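Local coordinates for arginine decarboxylase, A207R protein (Paramecium bursaria Chlorella virus 1, PDB 2NVA), which decarboxylates arginine to agmatine with the help of pyridoxal 5'-phosphate, as a class-II decarboxylase built of a TIM barrel and a beta domain, at residues Tyr20-Lys25 and Tyr367-Ile372; Val47-Asp52 and Phe256-Tyr261. One frame throughout, in Å; residues are numbered along the deposited sequence.

Contact 1. Residues Tyr20-Lys25 and Tyr367-Ile372; sequences YVSSPK and YDVYYI
Tyr20 and Tyr367 meet where two parallel strands, 18-22 and 367-371, run together in the mixed sheet of the beta domain. The CD2-CE2 edge of Tyr20 points at a face of the Tyr367 ring, a T-shaped pair with planes at 79° and CD2 of Tyr20 3.5 Å from CD1 of Tyr367. The Tyr367 ring reaches this place because CG sits between the backbone N and the carbonyl carbon (chi1 60°). Four backbone bonds join the strands: Asp368 O takes Tyr20 N, Tyr20 O takes Tyr370 N at 2.8 Å, Tyr370 O takes Ser22 N, and Ser22 O takes Ile372 N at 3.0 Å. Packing is tight around buried Tyr20, Val21 and Ser22; strand 18-22 is also paired, antiparallel, with strand 262-274, and Ser22 OG bonds to Ser262 OG there. CB of Ser22 lies 3.8 Å from CD1 of the Tyr371 ring. The C-terminal end is looser and more exposed: CG2 of Ile372 touches CG1 of Val21 at 3.9 Å, and O of the Ile372 carboxylate lies 3.4 Å from CD of Pro24. Main-chain bonds thus fix the strand pairing, side chains add mainly apolar and aromatic contact, and the last amide ties the chain terminus into the sheet.

Contact 2. Residues Val47-Asp52 and Phe256-Tyr261; sequences VKCNND and FFAEHY
Asp52 OD1 accepts the hydroxyl proton of Tyr261, with 2.7 Å between this OD1 and Tyr261 OH, and also takes the backbone N of Leu55, making Asp52 the N-cap of helix 53-61. The site lies in the pyridoxal-binding TIM barrel, where the loop after strand 41-46 passes the end of the short helix 255-258. Tyr261 OH reaches OD1 from above the carboxylate plane, 50° out of it, and carboxylate and ring are turned 60° from each other. Asp52 CG lies anti to its own N (chi1 177°), carrying the carboxylate to the edge of the ring. The other carboxylate oxygen, OD2, bonds to Tyr371 OH. Asn50 stiffens the same loop: its OD1 takes Asp52 N at 3.0 Å, an Asx turn, and also a bond from Asn355, while its ND2 is held by Gly351 O and lies 3.8 Å from CD2 at the edge of the Tyr261 ring. Next to Lys48, which binds pyridoxal 5'-phosphate, the side chain of Cys49 is about 4 Å from the bound pyridoxal phosphate-agmatine adduct. Here the contact turns apolar: Ala258 CB packs against the loop, 3.9 Å from Asn50 CB and 3.6 Å from Cys49 SG.

How the contacts relate
Contact 1 lies in the beta domain, partly buried and about 18 Å from the centre of the chain; contact 2 is buried, about 6 Å from it, beside the cofactor. The first relies on regular main-chain bonds between strands, the second on one side-chain hydrogen bond, from a tyrosine hydroxyl to a carboxylate, with small apolar contacts beside it. Their centres are 12 Å apart, and they touch directly. Ser23 N gives a probable bond to Tyr261 O at 2.8 Å, and Tyr261 leads straight into strand 262-274. Tyr371 OH is 2.6 Å from Asp52 OD2, a probable hydrogen bond, so the C-terminal strand, the barrel loop and the start of that long strand meet at one joint between the domains.

Contact 1. Residues Tyr20-Lys25 and Tyr367-Ile372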
# COMPACT_ATOMS: atom_id res chain seq x y z
N TYR A 20 14.47 -11.02 -1.74
CA TYR A 20 14.05 -11.63 -2.99
C TYR A 20 15.23 -12.37 -3.59
O TYR A 20 16.35 -11.87 -3.54
CB TYR A 20 13.58 -10.57 -3.98
CG TYR A 20 12.28 -9.92 -3.58
CD1 TYR A 20 11.06 -10.44 -4.02
CD2 TYR A 20 12.27 -8.81 -2.75
CE1 TYR A 20 9.85 -9.85 -3.65
CE2 TYR A 20 11.06 -8.21 -2.36
CZ TYR A 20 9.86 -8.74 -2.81
OH TYR A 20 8.67 -8.15 -2.44
N VAL A 21 14.98 -13.57 -4.13
CA VAL A 21 15.98 -14.27 -4.93
C VAL A 21 15.44 -14.31 -6.35
O VAL A 21 14.42 -14.96 -6.61
CB VAL A 21 16.27 -15.71 -4.42
CG1 VAL A 21 17.32 -16.41 -5.31
CG2 VAL A 21 16.70 -15.68 -2.95
N SER A 22 16.12 -13.60 -7.24
CA SER A 22 15.60 -13.34 -8.59
C SER A 22 16.46 -14.02 -9.64
O SER A 22 17.69 -14.01 -9.52
CB SER A 22 15.55 -11.83 -8.83
OG SER A 22 14.72 -11.22 -7.85
N SER A 23 15.82 -14.59 -10.65
CA SER A 23 16.56 -15.32 -11.69
C SER A 23 16.24 -14.84 -13.10
O SER A 23 15.20 -15.18 -13.66
CB SER A 23 16.31 -16.83 -11.59
OG SER A 23 14.93 -17.07 -11.37
N PRO A 24 17.16 -14.04 -13.68
CA PRO A 24 17.01 -13.61 -15.07
C PRO A 24 16.82 -14.78 -16.05
O PRO A 24 16.09 -14.63 -17.03
CB PRO A 24 18.32 -12.87 -15.36
CG PRO A 24 18.83 -12.45 -14.02
CD PRO A 24 18.34 -13.46 -13.02
N LYS A 25 17.46 -15.92 -15.79
CA LYS A 25 17.37 -17.08 -16.70
C LYS A 25 15.94 -17.61 -16.81
O LYS A 25 15.52 -18.05 -17.88
CB LYS A 25 18.30 -18.20 -16.24
CG LYS A 25 19.75 -17.75 -16.04
CD LYS A 25 20.49 -17.56 -17.35
CE LYS A 25 21.79 -16.74 -17.16
NZ LYS A 25 21.45 -15.29 -16.84
N TYR A 367 14.08 -4.66 2.30
CA TYR A 367 14.41 -5.98 1.77
C TYR A 367 15.69 -5.91 0.98
O TYR A 367 16.08 -4.84 0.48
CB TYR A 367 13.26 -6.53 0.89
CG TYR A 367 12.95 -5.66 -0.31
CD1 TYR A 367 13.62 -5.83 -1.52
CD2 TYR A 367 11.96 -4.68 -0.24
CE1 TYR A 367 13.34 -5.03 -2.62
CE2 TYR A 367 11.67 -3.89 -1.35
CZ TYR A 367 12.37 -4.07 -2.53
OH TYR A 367 12.08 -3.28 -3.64
N ASP A 368 16.36 -7.05 0.87
CA ASP A 368 17.51 -7.20 -0.03
C ASP A 368 17.10 -7.95 -1.29
O ASP A 368 16.03 -8.56 -1.35
CB ASP A 368 18.62 -7.97 0.68
CG ASP A 368 19.24 -7.19 1.84
OD1 ASP A 368 19.44 -5.96 1.69
OD2 ASP A 368 19.54 -7.81 2.88
N VAL A 369 17.97 -7.93 -2.30
CA VAL A 369 17.73 -8.69 -3.53
C VAL A 369 19.00 -9.43 -3.90
O VAL A 369 20.07 -8.82 -3.99
CB VAL A 369 17.29 -7.77 -4.71
CG1 VAL A 369 16.95 -8.61 -5.93
CG2 VAL A 369 16.07 -6.91 -4.32
N TYR A 370 18.89 -10.74 -4.11
CA TYR A 370 20.02 -11.56 -4.58
C TYR A 370 19.68 -12.09 -5.96
O TYR A 370 18.59 -12.62 -6.17
CB TYR A 370 20.23 -12.75 -3.65
CG TYR A 370 20.80 -12.38 -2.30
CD1 TYR A 370 22.17 -12.24 -2.12
CD2 TYR A 370 19.97 -12.19 -1.21
CE1 TYR A 370 22.71 -11.90 -0.87
CE2 TYR A 370 20.48 -11.85 0.04
CZ TYR A 370 21.84 -11.69 0.20
OH TYR A 370 22.35 -11.38 1.44
N TYR A 371 20.61 -11.94 -6.90
CA TYR A 371 20.41 -12.46 -8.24
C TYR A 371 21.20 -13.75 -8.43
O TYR A 371 22.35 -13.85 -8.00
CB TYR A 371 20.84 -11.43 -9.30
CG TYR A 371 20.10 -10.13 -9.16
CD1 TYR A 371 18.80 -9.99 -9.63
CD2 TYR A 371 20.70 -9.03 -8.53
CE1 TYR A 371 18.10 -8.81 -9.49
CE2 TYR A 371 20.01 -7.83 -8.38
CZ TYR A 371 18.72 -7.73 -8.87
OH TYR A 371 18.04 -6.54 -8.73
N ILE A 372 20.56 -14.74 -9.03
CA ILE A 372 21.21 -16.03 -9.30
C ILE A 372 21.20 -16.31 -10.80
O ILE A 372 20.61 -15.58 -11.58
CB ILE A 372 20.54 -17.18 -8.54
CG1 ILE A 372 19.04 -17.24 -8.88
CG2 ILE A 372 20.77 -17.02 -7.02
CD1 ILE A 372 18.36 -18.55 -8.51
OXT ILE A 372 21.80 -17.29 -11.27

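Contact 2. Residues Val47-Asp52 and Phe256-Tyr261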
# COMPACT_ATOMS: atom_id res chain seq x y z
N VAL A 47 6.08 -2.52 -17.19
CA VAL A 47 7.11 -2.18 -16.21
C VAL A 47 6.53 -2.07 -14.78
O VAL A 47 7.20 -2.44 -13.80
CB VAL A 47 7.79 -0.84 -16.62
CG1 VAL A 47 8.76 -0.33 -15.54
CG2 VAL A 47 8.50 -1.01 -17.99
N LYS A 48 5.29 -1.60 -14.67
CA LYS A 48 4.62 -1.42 -13.39
C LYS A 48 4.53 -2.69 -12.56
O LYS A 48 4.42 -2.62 -11.33
CB LYS A 48 3.20 -0.86 -13.60
CG LYS A 48 2.34 -1.75 -14.48
CD LYS A 48 0.91 -1.24 -14.64
CE LYS A 48 0.76 -0.23 -15.78
NZ LYS A 48 1.15 -0.77 -17.17
N CYS A 49 4.56 -3.84 -13.22
CA CYS A 49 4.41 -5.12 -12.52
C CYS A 49 5.65 -5.46 -11.67
O CYS A 49 5.52 -6.01 -10.58
CB CYS A 49 4.14 -6.23 -13.54
SG CYS A 49 3.82 -7.86 -12.82
N ASN A 50 6.83 -5.11 -12.20
CA ASN A 50 8.10 -5.30 -11.52
C ASN A 50 9.14 -4.52 -12.29
O ASN A 50 9.44 -4.83 -13.45
CB ASN A 50 8.48 -6.79 -11.48
CG ASN A 50 9.66 -7.06 -10.58
OD1 ASN A 50 10.49 -6.19 -10.36
ND2 ASN A 50 9.73 -8.28 -10.03
N ASN A 51 9.66 -3.48 -11.65
CA ASN A 51 10.62 -2.58 -12.30
C ASN A 51 12.07 -2.84 -11.90
O ASN A 51 12.93 -1.98 -12.07
CB ASN A 51 10.25 -1.13 -12.01
CG ASN A 51 10.06 -0.87 -10.53
OD1 ASN A 51 10.61 -1.58 -9.68
ND2 ASN A 51 9.29 0.17 -10.21
N ASP A 52 12.33 -4.02 -11.34
CA ASP A 52 13.68 -4.46 -11.01
C ASP A 52 14.62 -4.20 -12.20
O ASP A 52 14.35 -4.64 -13.31
CB ASP A 52 13.65 -5.95 -10.64
CG ASP A 52 15.02 -6.51 -10.36
OD1 ASP A 52 15.64 -7.05 -11.29
OD2 ASP A 52 15.48 -6.39 -9.20
N PHE A 256 2.92 -12.32 -16.66
CA PHE A 256 3.40 -13.48 -17.42
C PHE A 256 4.90 -13.68 -17.22
O PHE A 256 5.35 -14.80 -17.00
CB PHE A 256 3.06 -13.38 -18.92
CG PHE A 256 3.43 -14.62 -19.71
CD1 PHE A 256 2.50 -15.63 -19.93
CD2 PHE A 256 4.72 -14.77 -20.23
CE1 PHE A 256 2.85 -16.78 -20.66
CE2 PHE A 256 5.09 -15.92 -20.95
CZ PHE A 256 4.15 -16.92 -21.17
N PHE A 257 5.66 -12.59 -17.29
CA PHE A 257 7.11 -12.66 -17.12
C PHE A 257 7.58 -12.46 -15.69
O PHE A 257 8.56 -13.07 -15.27
CB PHE A 257 7.81 -11.64 -18.03
CG PHE A 257 7.56 -11.88 -19.49
CD1 PHE A 257 8.07 -13.01 -20.11
CD2 PHE A 257 6.83 -10.98 -20.25
CE1 PHE A 257 7.84 -13.26 -21.47
CE2 PHE A 257 6.59 -11.21 -21.61
CZ PHE A 257 7.11 -12.36 -22.22
N ALA A 258 6.88 -11.60 -14.95
CA ALA A 258 7.35 -11.20 -13.62
C ALA A 258 7.03 -12.22 -12.52
O ALA A 258 7.79 -12.33 -11.56
CB ALA A 258 6.80 -9.82 -13.25
N GLU A 259 5.92 -12.94 -12.65
CA GLU A 259 5.50 -13.82 -11.54
C GLU A 259 6.62 -14.75 -11.04
O GLU A 259 6.94 -14.75 -9.84
CB GLU A 259 4.26 -14.64 -11.91
CG GLU A 259 3.80 -15.59 -10.79
CD GLU A 259 2.50 -16.34 -11.10
OE1 GLU A 259 1.86 -16.05 -12.14
OE2 GLU A 259 2.11 -17.22 -10.29
N HIS A 260 7.21 -15.51 -11.95
CA HIS A 260 8.15 -16.57 -11.57
C HIS A 260 9.58 -16.08 -11.46
O HIS A 260 10.49 -16.86 -11.18
CB HIS A 260 8.06 -17.72 -12.58
CG HIS A 260 6.68 -18.27 -12.73
ND1 HIS A 260 5.98 -18.83 -11.68
CD2 HIS A 260 5.86 -18.35 -13.81
CE1 HIS A 260 4.79 -19.22 -12.10
NE2 HIS A 260 4.70 -18.94 -13.40
N TYR A 261 9.78 -14.79 -11.69
CA TYR A 261 11.11 -14.20 -11.65
C TYR A 261 11.80 -14.33 -10.28
O TYR A 261 13.02 -14.50 -10.20
CB TYR A 261 11.02 -12.73 -12.05
CG TYR A 261 12.33 -11.95 -12.01
CD1 TYR A 261 13.48 -12.41 -12.66
CD2 TYR A 261 12.40 -10.70 -11.36
CE1 TYR A 261 14.67 -11.67 -12.63
CE2 TYR A 261 13.56 -9.97 -11.33
CZ TYR A 261 14.70 -10.45 -11.97
OH TYR A 261 15.86 -9.70 -11.94